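Local coordinates for conjugal transfer protein TRWB (Escherichia coli, PDB 1E9R) that probably acts as a hexameric, ring-forming P-loop ATPase of the inner membrane that couples DNA processing to transport through the secretion channel during bacterial conjugation, at residues Lys15-Gly20 with His363-Asp368; Ile103-Tyr108 with Gly241-Thr246; Lys113-Phe118 with Gly227-Arg232. All blocks are in the same frame, centred on the assembly; numbering follows the deposited sequence.

Contact 1: Lys15-Gly20 with His363-Asp368; sequences KRFLRG and HEVERD
Glu364 has CG anti to its own backbone N (chi1 -166°) and an extended chain, whereas Arg19 is bent at chi2 and chi3; the two side chains lie side by side, pointing the same way. They close a salt bridge, Arg19 NH1 to Glu364 OE1 at 2.9 Å, in which the nitrogen comes from above the carboxylate plane. Arg16 and Glu366 form a second, weak bridge on the same face, NH1 to OE1 at 3.2 Å, and between the two glutamates Leu18 CD1 rests on Glu366 CG at 3.7 Å.

The backbones pair antiparallel with two classic beta bulges. Lys15 N and Arg16 N both donate to Glu366 O, at 2.8 Å and 3.2 Å. At the second bulge Leu18 N binds Glu364 O at 2.9 Å, with a weak bond from Arg19 N, and Glu364 N returns to Arg19 O at 2.7 Å.

Strand 16-18 is an outer strand of a three-stranded antiparallel sheet, with 362-368 in the middle and 384-390 beyond, where Glu389 takes a hydrogen bond from His363 NE2 and a salt bridge from Arg367 NH2. Arg19 also reaches a neighbouring subunit, binding Glu396 and the carbonyl of Arg390 there, so this sheet edge belongs to a subunit interface.

Contact 2: Ile103-Tyr108 with Gly241-Thr246; sequences IILNPY and GNLFIT
Ile103 and Leu243 begin a parallel pairing of strands 103-105 and 243-246, whose axes approach to 4.8 Å at an angle of 24°. The backbone ladder alternates between the strands. Ile103 N donates to Asn242 O at 2.9 Å, Phe244 N to Ile103 O at 3.0 Å, and Leu105 N to Phe244 O at 3.1 Å. The next rung, from Thr246 N to Leu105 O, is weak, as the strands begin to part. Ile104 CA and Ile245 CA add C-H...O contacts to Phe244 O and Leu105 O.

Apolar contacts fall on the face that carries Ile103, Leu105, Leu243 and Ile245. Leu243 has CG anti to its backbone N (chi1 -154°), which carries the side chain toward the other strand: CG lies near Ile103 CB, and CD2 meets Leu105 CG at 4.0 Å, the two leucines crossing at a slant. Trp262 of helix 252-269 packs on Leu105 and Ile245. On the other face, Ile104, Phe244 and Thr246 all touch Leu94 of helix 92-97, and the Phe244 ring turns its edge to Ile103 O.

One polar side-chain bond continues the pairing where the ladder weakens. Asn106 ND2 donates to Thr246 OG1 at 2.9 Å, with the hydroxyl oxygen near the amide plane and the two side chains at about a right angle. The other end of the same amide makes an Asx turn, OD1 accepting from Tyr108 N at 3.0 Å. With both ends engaged, the amide's rotation is fixed.

The chemistry is that of a buried edge in an alpha/beta P-loop NTPase sheet: backbone bonds set the register, hydrocarbon packs between the strands on the Ile103-Leu243 face, helix 92-97 packs on the Ile104-Phe244 face, and the buried amide of Asn106 ties the strand end to the turn that follows it.

Contact 3: Lys113-Phe118 with Gly227-Arg232; sequences KGWSFF and GDFSIR
Phe229 presents one ring face to Lys113, whose CG stands 4.2 Å above the plane toward the rim, while the backbone N of Ile231 lies over the opposite face. The lysine chain, bent at chi2 and chi3, crosses the phenylalanine at about a right angle and bears on it through methylenes: Lys113 CB meets Phe229 CB at 3.7 Å and Lys113 CE meets Phe229 CD1 at 3.8 Å. The indole of Trp115 has the backbone N of Phe117 over one face, and its edge is turned to Phe229 O, which lies near the ring plane 3.0 Å from CD1. With CG anti to the backbone N (chi1 177°), the indole is carried alongside the 229-231 backbone, where NE1 comes 4.2 Å from Ile231 CD1 and gives its hydrogen bond to Glu120.

The backbones are joined by one hydrogen bond, Phe229 N to Gly114 O, 3.1 Å long and bent to 136° at the hydrogen. Beside it Gly114 and Gly227 pass with their CA atoms 3.4 Å apart, a spacing that leaves no room for a CB on either residue.

An alanine in place of Trp115 would remove the indole, which would probably leave Glu120 without its NE1 donor and open a gap beside Ile231.

Ser230 is the N-cap of helix 231-236, its OG accepting from Ser233 N, and Glu120 receives both Ser230 OG and Ile231 N at this helix start. The contact thus joins the loop between strand 103-105 and helix 126-134 to the entry of helix 231-236. Helix 252-269 packs against it, where Leu258 touches Trp115, Val265 touches Ile231, and Trp262 meets the Trp115 ring edge-to-face as well as Ile231.

In the fold
Contacts 2 and 3 are neighbours, their centres about 12 Å apart, and touch directly. Ile104 O and Lys113 N lie 3.0 Å apart, probably hydrogen-bonded; Ile103 CG2 packs on Phe229 CZ, and Trp262 of helix 252-269 touches both contacts. Contact 2 is core, built from strand ladder and hydrocarbon; contact 3, partly buried, relies on loop backbone, aromatic rings and close-passing glycines. Contact 1 stands apart, its centre about 51 Å from that of contact 2 and across the chain's centre. It lies in a separate sheet, with two arginine-glutamate pairs, Arg19-Glu364 buried against a second subunit and Arg16-Glu366 nearer the solvent, whereas no other chain touches contacts 2 and 3.

Contact 1: Lys15-Gly20 with His363-Asp368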
# COMPACT_ATOMS: atom_id res chain seq x y z
N LYS B 15 16.56 37.48 -19.62
CA LYS B 15 17.84 38.02 -20.03
C LYS B 15 18.81 36.90 -20.38
O LYS B 15 19.29 36.83 -21.51
CB LYS B 15 18.43 38.87 -18.90
CG LYS B 15 19.40 39.97 -19.35
CD LYS B 15 19.98 40.73 -18.14
CE LYS B 15 20.64 42.05 -18.53
NZ LYS B 15 21.78 41.88 -19.48
N ARG B 16 19.06 36.01 -19.42
CA ARG B 16 20.01 34.92 -19.62
C ARG B 16 19.57 33.53 -19.20
O ARG B 16 19.02 33.35 -18.12
CB ARG B 16 21.30 35.25 -18.89
CG ARG B 16 22.29 34.11 -18.78
CD ARG B 16 23.54 34.60 -18.05
NE ARG B 16 24.11 35.70 -18.82
CZ ARG B 16 24.65 36.81 -18.32
NH1 ARG B 16 24.71 37.02 -17.01
NH2 ARG B 16 25.14 37.71 -19.16
N PHE B 17 19.83 32.55 -20.06
CA PHE B 17 19.50 31.17 -19.78
C PHE B 17 20.67 30.57 -19.03
O PHE B 17 21.81 30.70 -19.47
CB PHE B 17 19.27 30.40 -21.09
CG PHE B 17 19.19 28.92 -20.92
CD1 PHE B 17 20.35 28.15 -20.85
CD2 PHE B 17 17.96 28.28 -20.79
CE1 PHE B 17 20.28 26.76 -20.64
CE2 PHE B 17 17.89 26.90 -20.58
CZ PHE B 17 19.05 26.14 -20.51
N LEU B 18 20.40 29.91 -17.90
CA LEU B 18 21.47 29.32 -17.10
C LEU B 18 21.61 27.81 -17.27
O LEU B 18 22.64 27.33 -17.70
CB LEU B 18 21.25 29.64 -15.62
CG LEU B 18 21.48 31.09 -15.23
CD1 LEU B 18 21.06 31.35 -13.79
CD2 LEU B 18 22.95 31.40 -15.43
N ARG B 19 20.57 27.06 -16.92
CA ARG B 19 20.64 25.60 -17.02
C ARG B 19 19.27 24.97 -17.18
O ARG B 19 18.24 25.62 -16.98
CB ARG B 19 21.33 25.03 -15.77
CG ARG B 19 21.36 26.01 -14.60
CD ARG B 19 20.73 25.48 -13.33
NE ARG B 19 21.51 24.45 -12.66
CZ ARG B 19 21.59 24.29 -11.34
NH1 ARG B 19 20.94 25.10 -10.51
NH2 ARG B 19 22.31 23.29 -10.84
N GLY B 20 19.25 23.69 -17.54
CA GLY B 20 17.99 22.99 -17.69
C GLY B 20 17.56 22.75 -19.13
O GLY B 20 18.39 22.58 -20.04
N HIS B 363 13.89 25.08 -16.27
CA HIS B 363 15.12 25.76 -16.65
C HIS B 363 15.40 26.80 -15.57
O HIS B 363 14.48 27.22 -14.86
CB HIS B 363 14.99 26.41 -18.06
CG HIS B 363 13.96 27.50 -18.16
ND1 HIS B 363 13.50 27.96 -19.37
CD2 HIS B 363 13.33 28.24 -17.21
CE1 HIS B 363 12.63 28.94 -19.17
NE2 HIS B 363 12.51 29.13 -17.87
N GLU B 364 16.66 27.17 -15.39
CA GLU B 364 16.98 28.20 -14.42
C GLU B 364 17.32 29.37 -15.34
O GLU B 364 18.05 29.21 -16.32
CB GLU B 364 18.14 27.81 -13.53
CG GLU B 364 18.24 28.71 -12.33
CD GLU B 364 19.03 28.10 -11.21
OE1 GLU B 364 20.19 27.71 -11.46
OE2 GLU B 364 18.49 28.02 -10.08
N VAL B 365 16.80 30.54 -15.01
CA VAL B 365 16.94 31.71 -15.86
C VAL B 365 17.11 33.02 -15.07
O VAL B 365 16.73 33.09 -13.91
CB VAL B 365 15.65 31.75 -16.75
CG1 VAL B 365 15.24 33.15 -17.03
CG2 VAL B 365 15.87 30.95 -18.02
N GLU B 366 17.69 34.05 -15.70
CA GLU B 366 17.86 35.36 -15.06
C GLU B 366 16.98 36.36 -15.80
O GLU B 366 17.00 36.41 -17.03
CB GLU B 366 19.31 35.84 -15.11
CG GLU B 366 20.28 34.93 -14.39
CD GLU B 366 21.68 35.51 -14.30
OE1 GLU B 366 22.16 36.06 -15.31
OE2 GLU B 366 22.30 35.39 -13.23
N ARG B 367 16.20 37.14 -15.05
CA ARG B 367 15.29 38.12 -15.64
C ARG B 367 15.40 39.53 -15.06
O ARG B 367 15.76 39.71 -13.90
CB ARG B 367 13.85 37.64 -15.48
CG ARG B 367 13.17 37.29 -16.77
CD ARG B 367 11.69 37.22 -16.56
NE ARG B 367 11.32 36.13 -15.66
CZ ARG B 367 11.18 34.86 -16.04
NH1 ARG B 367 11.36 34.50 -17.31
NH2 ARG B 367 10.83 33.95 -15.14
N ASP B 368 15.07 40.53 -15.88
CA ASP B 368 15.10 41.92 -15.44
C ASP B 368 13.86 42.14 -14.61
O ASP B 368 12.75 41.87 -15.07
CB ASP B 368 15.10 42.86 -16.64
CG ASP B 368 16.48 43.02 -17.27
OD1 ASP B 368 17.47 42.58 -16.64
OD2 ASP B 368 16.58 43.57 -18.39

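Contact 2: Ile103-Tyr108 with Gly241-Thr246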
# COMPACT_ATOMS: atom_id res chain seq x y z
N ILE B 103 4.19 -8.28 -46.45
CA ILE B 103 3.50 -9.32 -45.69
C ILE B 103 2.34 -8.80 -44.84
O ILE B 103 2.34 -7.66 -44.39
CB ILE B 103 4.49 -10.02 -44.73
CG1 ILE B 103 5.73 -10.46 -45.49
CG2 ILE B 103 3.83 -11.22 -44.09
CD1 ILE B 103 5.45 -11.48 -46.56
N ILE B 104 1.35 -9.67 -44.63
CA ILE B 104 0.19 -9.34 -43.80
C ILE B 104 -0.06 -10.49 -42.82
O ILE B 104 -0.01 -11.66 -43.20
CB ILE B 104 -1.11 -9.15 -44.61
CG1 ILE B 104 -1.01 -7.92 -45.51
CG2 ILE B 104 -2.29 -8.99 -43.67
CD1 ILE B 104 -2.26 -7.68 -46.36
N LEU B 105 -0.29 -10.14 -41.56
CA LEU B 105 -0.61 -11.12 -40.54
C LEU B 105 -1.90 -10.64 -39.91
O LEU B 105 -1.93 -9.65 -39.19
CB LEU B 105 0.49 -11.23 -39.49
CG LEU B 105 1.67 -12.11 -39.89
CD1 LEU B 105 2.61 -12.23 -38.72
CD2 LEU B 105 1.18 -13.50 -40.32
N ASN B 106 -2.97 -11.35 -40.23
CA ASN B 106 -4.31 -11.05 -39.75
C ASN B 106 -5.08 -12.32 -40.04
O ASN B 106 -5.35 -12.61 -41.21
CB ASN B 106 -4.90 -9.89 -40.55
CG ASN B 106 -6.29 -9.53 -40.10
OD1 ASN B 106 -7.04 -10.37 -39.61
ND2 ASN B 106 -6.67 -8.27 -40.28
N PRO B 107 -5.44 -13.10 -39.00
CA PRO B 107 -6.18 -14.35 -39.19
C PRO B 107 -7.45 -14.31 -40.04
O PRO B 107 -7.86 -15.33 -40.60
CB PRO B 107 -6.45 -14.82 -37.75
CG PRO B 107 -6.46 -13.56 -36.97
CD PRO B 107 -5.31 -12.78 -37.57
N TYR B 108 -8.06 -13.13 -40.16
CA TYR B 108 -9.30 -12.98 -40.93
C TYR B 108 -9.17 -12.23 -42.26
O TYR B 108 -10.17 -11.82 -42.85
CB TYR B 108 -10.35 -12.31 -40.04
CG TYR B 108 -10.60 -13.06 -38.73
CD1 TYR B 108 -9.74 -12.92 -37.63
CD2 TYR B 108 -11.69 -13.92 -38.60
CE1 TYR B 108 -9.97 -13.61 -36.43
CE2 TYR B 108 -11.93 -14.62 -37.40
CZ TYR B 108 -11.07 -14.46 -36.33
OH TYR B 108 -11.31 -15.16 -35.17
N GLY B 241 9.90 -7.80 -47.48
CA GLY B 241 9.35 -6.46 -47.50
C GLY B 241 9.11 -5.93 -46.10
O GLY B 241 9.98 -5.99 -45.23
N ASN B 242 7.92 -5.39 -45.90
CA ASN B 242 7.51 -4.86 -44.62
C ASN B 242 6.38 -5.75 -44.11
O ASN B 242 5.71 -6.41 -44.90
CB ASN B 242 7.01 -3.42 -44.77
CG ASN B 242 8.09 -2.50 -45.31
OD1 ASN B 242 9.26 -2.60 -44.93
ND2 ASN B 242 7.69 -1.58 -46.19
N LEU B 243 6.18 -5.77 -42.80
CA LEU B 243 5.14 -6.60 -42.21
C LEU B 243 4.05 -5.75 -41.57
O LEU B 243 4.32 -4.89 -40.74
CB LEU B 243 5.76 -7.51 -41.14
CG LEU B 243 5.07 -8.84 -40.82
CD1 LEU B 243 5.74 -9.45 -39.62
CD2 LEU B 243 3.60 -8.62 -40.54
N PHE B 244 2.80 -5.98 -41.97
CA PHE B 244 1.68 -5.24 -41.40
C PHE B 244 0.83 -6.17 -40.58
O PHE B 244 0.24 -7.11 -41.12
CB PHE B 244 0.79 -4.63 -42.48
CG PHE B 244 1.47 -3.62 -43.32
CD1 PHE B 244 2.34 -4.00 -44.33
CD2 PHE B 244 1.23 -2.27 -43.11
CE1 PHE B 244 2.96 -3.05 -45.14
CE2 PHE B 244 1.84 -1.30 -43.91
CZ PHE B 244 2.71 -1.70 -44.93
N ILE B 245 0.77 -5.92 -39.27
CA ILE B 245 -0.05 -6.72 -38.37
C ILE B 245 -1.34 -5.93 -38.20
O ILE B 245 -1.40 -4.95 -37.46
CB ILE B 245 0.63 -6.91 -37.00
CG1 ILE B 245 1.91 -7.74 -37.18
CG2 ILE B 245 -0.32 -7.58 -36.02
CD1 ILE B 245 2.73 -7.89 -35.93
N THR B 246 -2.37 -6.37 -38.91
CA THR B 246 -3.65 -5.68 -38.90
C THR B 246 -4.73 -6.47 -38.20
O THR B 246 -4.54 -7.65 -37.87
CB THR B 246 -4.12 -5.42 -40.34
OG1 THR B 246 -4.38 -6.68 -40.98
CG2 THR B 246 -3.06 -4.67 -41.14

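Contact 3: Lys113-Phe118 with Gly227-Arg232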
# COMPACT_ATOMS: atom_id res chain seq x y z
N LYS B 113 -0.49 -14.39 -44.33
CA LYS B 113 0.40 -15.52 -44.56
C LYS B 113 -0.05 -16.60 -43.58
O LYS B 113 -0.80 -16.30 -42.63
CB LYS B 113 1.85 -15.14 -44.26
CG LYS B 113 2.34 -13.91 -45.00
CD LYS B 113 2.63 -14.19 -46.45
CE LYS B 113 3.72 -15.24 -46.60
NZ LYS B 113 4.03 -15.51 -48.04
N GLY B 114 0.37 -17.84 -43.80
CA GLY B 114 0.00 -18.93 -42.90
C GLY B 114 1.05 -18.99 -41.81
O GLY B 114 2.23 -18.81 -42.10
N TRP B 115 0.65 -19.25 -40.56
CA TRP B 115 1.63 -19.26 -39.47
C TRP B 115 1.16 -19.92 -38.18
O TRP B 115 -0.03 -20.02 -37.91
CB TRP B 115 2.03 -17.80 -39.17
CG TRP B 115 2.99 -17.63 -38.01
CD1 TRP B 115 4.35 -17.57 -38.08
CD2 TRP B 115 2.65 -17.46 -36.63
NE1 TRP B 115 4.89 -17.38 -36.83
CE2 TRP B 115 3.86 -17.31 -35.92
CE3 TRP B 115 1.44 -17.43 -35.92
CZ2 TRP B 115 3.89 -17.12 -34.53
CZ3 TRP B 115 1.47 -17.24 -34.54
CH2 TRP B 115 2.70 -17.09 -33.86
N SER B 116 2.14 -20.37 -37.39
CA SER B 116 1.92 -20.97 -36.07
C SER B 116 3.28 -20.80 -35.43
O SER B 116 4.28 -20.80 -36.15
CB SER B 116 1.59 -22.46 -36.17
OG SER B 116 2.79 -23.24 -36.17
N PHE B 117 3.34 -20.69 -34.11
CA PHE B 117 4.63 -20.50 -33.49
C PHE B 117 5.60 -21.63 -33.77
O PHE B 117 6.81 -21.48 -33.59
CB PHE B 117 4.49 -20.27 -31.98
CG PHE B 117 4.26 -21.52 -31.18
CD1 PHE B 117 2.99 -22.05 -31.05
CD2 PHE B 117 5.32 -22.15 -30.54
CE1 PHE B 117 2.78 -23.20 -30.29
CE2 PHE B 117 5.11 -23.30 -29.78
CZ PHE B 117 3.85 -23.82 -29.65
N PHE B 118 5.10 -22.77 -34.24
CA PHE B 118 5.98 -23.89 -34.55
C PHE B 118 7.04 -23.48 -35.58
O PHE B 118 8.18 -23.94 -35.54
CB PHE B 118 5.19 -25.08 -35.11
CG PHE B 118 4.52 -25.93 -34.07
CD1 PHE B 118 5.26 -26.83 -33.32
CD2 PHE B 118 3.16 -25.81 -33.82
CE1 PHE B 118 4.65 -27.63 -32.33
CE2 PHE B 118 2.53 -26.60 -32.83
CZ PHE B 118 3.29 -27.51 -32.09
N GLY B 227 0.31 -22.17 -42.29
CA GLY B 227 1.22 -22.02 -43.40
C GLY B 227 2.62 -22.22 -42.87
O GLY B 227 2.78 -22.63 -41.72
N ASP B 228 3.62 -21.93 -43.69
CA ASP B 228 5.00 -22.11 -43.26
C ASP B 228 5.76 -20.80 -43.10
O ASP B 228 6.99 -20.80 -43.00
CB ASP B 228 5.75 -23.04 -44.22
CG ASP B 228 5.63 -22.60 -45.67
OD1 ASP B 228 5.08 -21.50 -45.94
OD2 ASP B 228 6.09 -23.37 -46.55
N PHE B 229 5.03 -19.69 -43.07
CA PHE B 229 5.68 -18.40 -42.91
C PHE B 229 6.38 -18.30 -41.55
O PHE B 229 5.78 -18.62 -40.52
CB PHE B 229 4.68 -17.26 -43.03
CG PHE B 229 5.29 -15.91 -42.81
CD1 PHE B 229 6.22 -15.41 -43.71
CD2 PHE B 229 4.97 -15.17 -41.69
CE1 PHE B 229 6.84 -14.17 -43.49
CE2 PHE B 229 5.59 -13.93 -41.46
CZ PHE B 229 6.52 -13.43 -42.36
N SER B 230 7.64 -17.88 -41.57
CA SER B 230 8.43 -17.72 -40.35
C SER B 230 8.90 -16.29 -40.20
O SER B 230 9.59 -15.76 -41.07
CB SER B 230 9.66 -18.63 -40.38
OG SER B 230 10.54 -18.33 -39.31
N ILE B 231 8.50 -15.64 -39.10
CA ILE B 231 8.90 -14.27 -38.86
C ILE B 231 10.42 -14.18 -38.77
O ILE B 231 11.01 -13.20 -39.21
CB ILE B 231 8.26 -13.74 -37.56
CG1 ILE B 231 6.74 -13.65 -37.72
CG2 ILE B 231 8.83 -12.37 -37.22
CD1 ILE B 231 6.00 -13.31 -36.45
N ARG B 232 11.05 -15.21 -38.20
CA ARG B 232 12.51 -15.24 -38.07
C ARG B 232 13.17 -15.23 -39.44
O ARG B 232 14.10 -14.46 -39.69
CB ARG B 232 12.96 -16.49 -37.32
CG ARG B 232 12.48 -16.55 -35.90
CD ARG B 232 13.07 -17.74 -35.17
NE ARG B 232 14.49 -17.59 -34.91
CZ ARG B 232 15.19 -18.44 -34.17
NH1 ARG B 232 14.59 -19.49 -33.63
NH2 ARG B 232 16.48 -18.23 -33.95